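Local coordinates for hypothetical protein ybgI (Escherichia coli, Escherichia coli O157:H7, PDB 1NMP) that binds divalent metal ions, assembles as a toroid-shaped hexamer of three dimers and may take part in degrading radiation-damaged nucleotides, at residues 12-17 / 98-103; 40-45 / 218-223; 59-64 / 94-99. One frame throughout, in Å; residues are numbered along the deposited sequence.

Contact 1 of 3, residues 12-17 / 98-103; sequences EKLNSA and LPLDAH. With MG (magnesium ion), chain H.
The chain leaving helix 3-13 passes the short helix 98-102 most closely where Ser-16 and Pro-99 bring their CA atoms to 5.5 Å, and no direct hydrogen bond joins the segments. A water bridges them instead, donating to Leu-14 O at 2.9 Å and to Pro-99 O at 2.7 Å. Leu-14 carries much of the packing: its CD2 branch lies 3.6 Å from His-103 CB, its CD1 branch meets Leu-100 CD1, and its CB faces Pro-99 CB. Further along the chain, Ser-16 OG rests against the proline ring, 3.6 Å from Pro-99 CG. With CG opposite the backbone N (chi1 -158°), the His-103 imidazole reaches the turn after helix 3-13. That brings His-103 NE2 to 2.9 Å from Lys-13 O, at an angle too poor for a hydrogen bond, while ND1 is hydrogen-bonded to Leu-106 N. Lys-13 runs across the ring at about a right angle, CE beside CE1, and its amine forms a salt bridge with Glu-105. Asn-15, with positive phi, is the C-prime residue of the Schellman motif ending helix 3-13. Helix 98-102, packed on that turn, carries Asp-101, whose OD1 and OD2 both bind a magnesium ion, consistent with the site inferred for this family.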
# COMPACT_ATOMS: atom_id res chain seq x y z
N GLU A 12 34.69 -32.34 27.60
CA GLU A 12 34.28 -33.51 28.39
C GLU A 12 32.80 -33.45 28.74
O GLU A 12 32.11 -34.45 28.62
CB GLU A 12 35.10 -33.59 29.67
CG GLU A 12 36.53 -33.99 29.39
CD GLU A 12 37.45 -33.87 30.63
OE1 GLU A 12 36.95 -33.92 31.82
OE2 GLU A 12 38.70 -33.72 30.41
N LYS A 13 32.26 -32.30 29.14
CA LYS A 13 30.81 -32.31 29.45
C LYS A 13 29.96 -32.68 28.22
O LYS A 13 28.84 -33.21 28.38
CB LYS A 13 30.35 -30.95 29.98
CG LYS A 13 28.76 -30.75 30.05
CD LYS A 13 28.19 -31.35 31.38
CE LYS A 13 26.63 -31.37 31.52
NZ LYS A 13 26.36 -32.16 32.78
N LEU A 14 30.48 -32.39 27.01
CA LEU A 14 29.76 -32.70 25.77
C LEU A 14 30.28 -33.94 25.01
O LEU A 14 29.92 -34.14 23.84
CB LEU A 14 29.81 -31.46 24.84
CG LEU A 14 28.97 -30.22 25.20
CD1 LEU A 14 29.23 -29.11 24.17
CD2 LEU A 14 27.49 -30.60 25.06
N ASN A 15 31.08 -34.79 25.69
CA ASN A 15 31.70 -35.99 25.06
C ASN A 15 32.07 -35.67 23.61
O ASN A 15 31.76 -36.43 22.65
CB ASN A 15 30.71 -37.15 25.19
CG ASN A 15 30.04 -37.16 26.60
OD1 ASN A 15 30.75 -37.29 27.64
ND2 ASN A 15 28.69 -36.97 26.65
N SER A 16 32.77 -34.55 23.45
CA SER A 16 33.09 -34.03 22.11
C SER A 16 34.06 -34.85 21.31
O SER A 16 33.98 -34.90 20.06
CB SER A 16 33.63 -32.59 22.20
OG SER A 16 33.72 -32.02 20.90
N ALA A 17 35.01 -35.44 22.03
CA ALA A 17 36.08 -36.25 21.40
C ALA A 17 35.49 -37.31 20.49
O ALA A 17 35.84 -37.45 19.31
CB ALA A 17 36.92 -36.92 22.52
N LEU A 98 28.03 -30.52 16.21
CA LEU A 98 27.21 -31.70 16.57
C LEU A 98 27.19 -32.11 18.07
O LEU A 98 26.13 -32.63 18.60
CB LEU A 98 27.59 -32.91 15.72
CG LEU A 98 27.58 -32.68 14.22
CD1 LEU A 98 27.90 -34.05 13.58
CD2 LEU A 98 26.24 -32.13 13.74
N PRO A 99 28.32 -31.95 18.79
CA PRO A 99 28.23 -32.34 20.20
C PRO A 99 27.21 -31.44 20.93
O PRO A 99 26.53 -31.89 21.90
CB PRO A 99 29.65 -32.13 20.71
CG PRO A 99 30.49 -32.48 19.49
CD PRO A 99 29.73 -31.80 18.38
N LEU A 100 27.09 -30.17 20.51
CA LEU A 100 26.10 -29.32 21.19
C LEU A 100 24.68 -29.59 20.60
O LEU A 100 23.63 -29.06 21.09
CB LEU A 100 26.49 -27.85 21.10
CG LEU A 100 25.60 -26.87 21.85
CD1 LEU A 100 25.56 -27.28 23.31
CD2 LEU A 100 26.24 -25.45 21.71
N ASP A 101 24.61 -30.39 19.53
CA ASP A 101 23.26 -30.70 18.99
C ASP A 101 22.69 -31.87 19.80
O ASP A 101 21.53 -31.86 20.17
CB ASP A 101 23.27 -31.12 17.48
CG ASP A 101 23.01 -29.94 16.49
OD1 ASP A 101 23.73 -29.85 15.46
OD2 ASP A 101 22.07 -29.11 16.73
N ALA A 102 23.55 -32.84 20.12
CA ALA A 102 23.10 -34.07 20.72
C ALA A 102 23.13 -34.29 22.20
O ALA A 102 22.43 -35.17 22.66
CB ALA A 102 23.84 -35.26 20.02
N HIS A 103 23.93 -33.56 22.96
CA HIS A 103 23.91 -33.81 24.39
C HIS A 103 22.49 -34.03 24.99
O HIS A 103 21.60 -33.17 24.80
CB HIS A 103 24.59 -32.66 25.07
CG HIS A 103 25.09 -33.04 26.40
ND1 HIS A 103 24.43 -32.68 27.56
CD2 HIS A 103 26.12 -33.84 26.76
CE1 HIS A 103 25.04 -33.25 28.59
NE2 HIS A 103 26.07 -33.95 28.13
MG MG H . 22.95 -28.05 14.64
O HOH W 1 27.18 -34.25 22.97

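Contact 2 of 3, residues 40-45 / 218-223; sequences TGVTAS and TERGGI. With MG (magnesium ion), chain H; MG (magnesium ion), chain G.
Ile-223 points from helix 220-233 at Thr-40 and Gly-41 of strand 37-41, and its side chain can be followed branch by branch against them. Ile-223 CB lies 4.1 Å from Gly-41 O. Ile-223 CG1, set opposite the backbone N (chi1 173°), comes closer, 3.6 Å from Gly-41 O, and also touches Thr-40 CB. On the other branch, Ile-223 CG2 lies 3.9 Å from Gly-41 O and packs near Val-42 CG2. At the tip, Ile-223 CD1 ends 3.8 Å from Thr-40 CB; the threonine hydroxyl is hydrogen-bonded to Ser-227 OG, one turn further along the same helix. Val-42, where the chain turns a corner, takes the other part of the contact. Val-42 CG2 sits 3.5 Å from Glu-219 O and 3.7 Å from Arg-220 CG, so it meets only the aliphatic root of the arginine, whose NH2 is hydrogen-bonded to Leu-150 O.

The Glu-219 chain, extended beyond CG, turns its carboxylate to the metal site. Glu-219 OE1 binds one magnesium ion at 2.2 Å and is hydrogen-bonded to Thr-172 OG1; a second modelled ion lies by both oxygens, but too close to the first for both sites to be full, so that position is doubtful. With no hydrogen bond between 40-45 and 218-223, the segment carrying this metal ligand is held against the strand by van der Waals contact, methyl and methylene groups against one another and against backbone carbonyl oxygens.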
# COMPACT_ATOMS: atom_id res chain seq x y z
N THR A 40 28.18 -15.50 24.40
CA THR A 40 27.86 -16.68 23.59
C THR A 40 26.70 -16.34 22.66
O THR A 40 26.00 -15.33 22.85
CB THR A 40 27.49 -17.88 24.52
OG1 THR A 40 26.28 -17.57 25.22
CG2 THR A 40 28.54 -18.06 25.62
N GLY A 41 26.50 -17.16 21.63
CA GLY A 41 25.39 -16.92 20.72
C GLY A 41 25.27 -18.09 19.76
O GLY A 41 26.13 -19.00 19.78
N VAL A 42 24.26 -18.08 18.91
CA VAL A 42 24.11 -19.18 17.96
C VAL A 42 25.26 -19.28 16.91
O VAL A 42 25.75 -20.38 16.64
CB VAL A 42 22.75 -19.08 17.23
CG1 VAL A 42 22.66 -20.17 16.12
CG2 VAL A 42 21.60 -19.21 18.27
N THR A 43 25.74 -18.14 16.39
CA THR A 43 26.76 -18.17 15.33
C THR A 43 27.71 -17.03 15.53
O THR A 43 27.28 -15.95 15.93
CB THR A 43 26.08 -18.02 13.97
OG1 THR A 43 25.27 -19.19 13.78
CG2 THR A 43 27.11 -17.84 12.81
N ALA A 44 29.00 -17.27 15.32
CA ALA A 44 30.02 -16.23 15.47
C ALA A 44 29.99 -15.28 14.26
O ALA A 44 30.90 -15.30 13.45
CB ALA A 44 31.47 -16.85 15.64
N SER A 45 28.97 -14.41 14.24
CA SER A 45 28.68 -13.43 13.20
C SER A 45 29.45 -12.19 13.59
O SER A 45 29.80 -12.07 14.73
CB SER A 45 27.20 -13.07 13.28
OG SER A 45 26.88 -12.61 14.63
N THR A 218 15.52 -22.74 16.05
CA THR A 218 15.53 -24.06 16.73
C THR A 218 16.88 -24.30 17.37
O THR A 218 17.04 -25.29 18.19
CB THR A 218 15.25 -25.25 15.79
OG1 THR A 218 16.22 -25.24 14.75
CG2 THR A 218 13.88 -25.15 15.16
N GLU A 219 17.85 -23.41 17.05
CA GLU A 219 19.20 -23.57 17.62
C GLU A 219 19.70 -22.60 18.69
O GLU A 219 20.93 -22.54 19.00
CB GLU A 219 20.20 -23.79 16.47
CG GLU A 219 19.96 -25.23 15.98
CD GLU A 219 20.97 -25.75 14.98
OE1 GLU A 219 21.05 -27.01 14.81
OE2 GLU A 219 21.69 -24.92 14.35
N ARG A 220 18.75 -21.89 19.33
CA ARG A 220 19.13 -21.00 20.42
C ARG A 220 19.17 -21.78 21.74
O ARG A 220 19.93 -21.41 22.64
CB ARG A 220 18.12 -19.88 20.63
CG ARG A 220 18.16 -18.81 19.63
CD ARG A 220 16.98 -17.91 19.90
NE ARG A 220 15.73 -18.67 19.77
CZ ARG A 220 14.57 -18.15 19.40
NH1 ARG A 220 14.49 -16.86 19.10
NH2 ARG A 220 13.51 -18.93 19.24
N GLY A 221 18.39 -22.86 21.82
CA GLY A 221 18.30 -23.69 23.04
C GLY A 221 19.56 -24.25 23.67
O GLY A 221 19.85 -24.12 24.90
N GLY A 222 20.36 -24.87 22.82
CA GLY A 222 21.59 -25.47 23.34
C GLY A 222 22.68 -24.49 23.78
O GLY A 222 23.23 -24.65 24.87
N ILE A 223 23.04 -23.49 22.97
CA ILE A 223 24.11 -22.66 23.44
C ILE A 223 23.59 -21.84 24.66
O ILE A 223 24.38 -21.44 25.55
CB ILE A 223 24.62 -21.80 22.32
CG1 ILE A 223 25.64 -20.78 22.89
CG2 ILE A 223 23.44 -21.14 21.65
CD1 ILE A 223 27.01 -21.47 23.26
MG MG H . 22.95 -28.05 14.64
MG MG G . 23.05 -26.55 12.99

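Contact 3 of 3, residues 59-64 / 94-99; sequences AVIVHH and YGWHLP. With MG (magnesium ion), chain H.
Three backbone hydrogen bonds tie 59-64 to 94-99: Tyr-94 N gives to Val-60 O at 2.9 Å, Val-62 N to Tyr-94 O at 3.1 Å, and Trp-96 N to Val-62 O at 3.0 Å. The first and third run nearly along the C=O axis, whereas Val-62 N approaches its acceptor 20° out of the carbonyl plane. A fourth bond comes from a side chain. His-63 ND1 donates to a lone pair of Trp-96 O at 3.1 Å, which fixes the rotation of the imidazole and leaves His-63 NE2 to bind a magnesium ion at 2.5 Å. Asp-101 and Glu-219 complete the protein ligands of that ion. The pairing, with Ile-61 opposite Tyr-94 and Val-62 opposite Gly-95, is that of adjacent parallel strands in a beta-alpha-beta unit, connected through helix 77-88; His-63, at the corner after strand 59-62, places a metal ligand at the C-terminal edge of the sheet, where sites of alpha/beta folds usually lie.

Beyond the last backbone bond, His-97 lies obliquely to both neighbouring histidines, its CD2 3.6 Å from His-63 CE1. Two outer bonds anchor this cluster, His-97 ND1 to Asp-21 and His-64 ND1 to Thr-43. On the face that carries Ile-61 and Tyr-94, the CG2 methyl of Ile-61 touches the neighbouring indole at its edge, 3.9 Å from Trp-96 CE3, while CG1 approaches the tyrosine ring obliquely. Ala-59 CB meets the edge of that ring at Tyr-94 CE2, 3.6 Å away. Helices 3-13 and 220-233 both pack here, Ile-10 of the first against Ile-61 and Trp-96.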
# COMPACT_ATOMS: atom_id res chain seq x y z
N ALA A 59 36.25 -14.35 25.74
CA ALA A 59 35.92 -15.47 24.86
C ALA A 59 34.45 -15.39 24.37
O ALA A 59 33.58 -14.74 24.98
CB ALA A 59 36.13 -16.85 25.59
N VAL A 60 34.21 -16.07 23.26
CA VAL A 60 32.91 -16.17 22.62
C VAL A 60 32.80 -17.69 22.41
O VAL A 60 33.78 -18.34 22.02
CB VAL A 60 32.94 -15.54 21.24
CG1 VAL A 60 31.66 -15.89 20.47
CG2 VAL A 60 33.10 -14.03 21.33
N ILE A 61 31.63 -18.27 22.71
CA ILE A 61 31.38 -19.66 22.46
C ILE A 61 30.09 -19.66 21.62
O ILE A 61 29.11 -18.92 21.95
CB ILE A 61 31.08 -20.43 23.76
CG1 ILE A 61 32.25 -20.33 24.69
CG2 ILE A 61 30.83 -21.90 23.42
CD1 ILE A 61 31.99 -21.18 25.99
N VAL A 62 30.08 -20.47 20.55
CA VAL A 62 28.92 -20.53 19.65
C VAL A 62 28.66 -21.97 19.23
O VAL A 62 29.51 -22.84 19.44
CB VAL A 62 29.22 -19.72 18.30
CG1 VAL A 62 29.33 -18.21 18.54
CG2 VAL A 62 30.51 -20.30 17.63
N HIS A 63 27.52 -22.23 18.56
CA HIS A 63 27.24 -23.57 17.98
C HIS A 63 27.88 -23.62 16.53
O HIS A 63 28.38 -24.69 16.06
CB HIS A 63 25.72 -23.71 17.93
CG HIS A 63 25.22 -24.93 17.22
ND1 HIS A 63 25.68 -26.20 17.49
CD2 HIS A 63 24.24 -25.08 16.29
CE1 HIS A 63 25.02 -27.07 16.76
NE2 HIS A 63 24.13 -26.41 16.03
N HIS A 64 27.85 -22.49 15.81
CA HIS A 64 28.41 -22.37 14.44
C HIS A 64 29.64 -21.49 14.34
O HIS A 64 29.50 -20.25 14.35
CB HIS A 64 27.38 -21.78 13.48
CG HIS A 64 26.13 -22.62 13.35
ND1 HIS A 64 24.88 -22.11 13.61
CD2 HIS A 64 25.95 -23.91 12.97
CE1 HIS A 64 23.97 -23.05 13.38
NE2 HIS A 64 24.59 -24.15 12.99
N TYR A 94 35.46 -20.15 20.59
CA TYR A 94 35.27 -21.60 20.77
C TYR A 94 33.98 -21.92 20.06
O TYR A 94 33.04 -21.15 20.11
CB TYR A 94 35.03 -21.99 22.24
CG TYR A 94 36.16 -21.69 23.19
CD1 TYR A 94 37.04 -22.69 23.58
CD2 TYR A 94 36.24 -20.45 23.79
CE1 TYR A 94 37.98 -22.50 24.56
CE2 TYR A 94 37.16 -20.22 24.76
CZ TYR A 94 38.03 -21.28 25.14
OH TYR A 94 38.93 -21.06 26.12
N GLY A 95 33.91 -23.09 19.44
CA GLY A 95 32.69 -23.48 18.77
C GLY A 95 32.46 -24.94 18.96
O GLY A 95 33.46 -25.68 18.95
N TRP A 96 31.18 -25.36 19.16
CA TRP A 96 30.80 -26.78 19.28
C TRP A 96 29.57 -27.00 18.41
O TRP A 96 28.49 -26.44 18.66
CB TRP A 96 30.47 -27.14 20.73
CG TRP A 96 31.68 -27.56 21.52
CD1 TRP A 96 32.31 -28.81 21.52
CD2 TRP A 96 32.46 -26.74 22.37
NE1 TRP A 96 33.42 -28.80 22.32
CE2 TRP A 96 33.54 -27.53 22.86
CE3 TRP A 96 32.36 -25.40 22.78
CZ2 TRP A 96 34.54 -27.00 23.75
CZ3 TRP A 96 33.38 -24.87 23.67
CH2 TRP A 96 34.44 -25.68 24.13
N HIS A 97 29.71 -27.88 17.43
CA HIS A 97 28.65 -28.14 16.48
C HIS A 97 27.85 -29.37 16.87
O HIS A 97 27.07 -29.28 17.84
CB HIS A 97 29.24 -28.27 15.05
CG HIS A 97 28.21 -28.35 13.96
ND1 HIS A 97 28.34 -29.19 12.88
CD2 HIS A 97 26.99 -27.75 13.83
CE1 HIS A 97 27.23 -29.14 12.14
NE2 HIS A 97 26.40 -28.27 12.70
N LEU A 98 28.03 -30.52 16.21
CA LEU A 98 27.21 -31.70 16.57
C LEU A 98 27.19 -32.11 18.07
O LEU A 98 26.13 -32.63 18.60
CB LEU A 98 27.59 -32.91 15.72
CG LEU A 98 27.58 -32.68 14.22
CD1 LEU A 98 27.90 -34.05 13.58
CD2 LEU A 98 26.24 -32.13 13.74
N PRO A 99 28.32 -31.95 18.79
CA PRO A 99 28.23 -32.34 20.20
C PRO A 99 27.21 -31.44 20.93
O PRO A 99 26.53 -31.89 21.90
CB PRO A 99 29.65 -32.13 20.71
CG PRO A 99 30.49 -32.48 19.49
CD PRO A 99 29.73 -31.80 18.38
MG MG H . 22.95 -28.05 14.64

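From the N terminus, the end of helix 3-13 opens contact 1, strand 37-41 then opens contact 2, and strand 59-62 opens contact 3. Contact 3 closes first, through helix 77-88 to strand 92-95, and contact 1 closes immediately after it on helix 98-102; the two share Leu-98 and Pro-99. Contact 2 stays open until helix 220-233, so contact 3 nests inside its loop while contacts 1 and 2 cross. Strands 37-41 and 59-62 are neighbours in one sheet, which joins contacts 2 and 3, and Leu-100 of contact 1 packs on Ile-223 of contact 2. The three contacts meet at one magnesium ion.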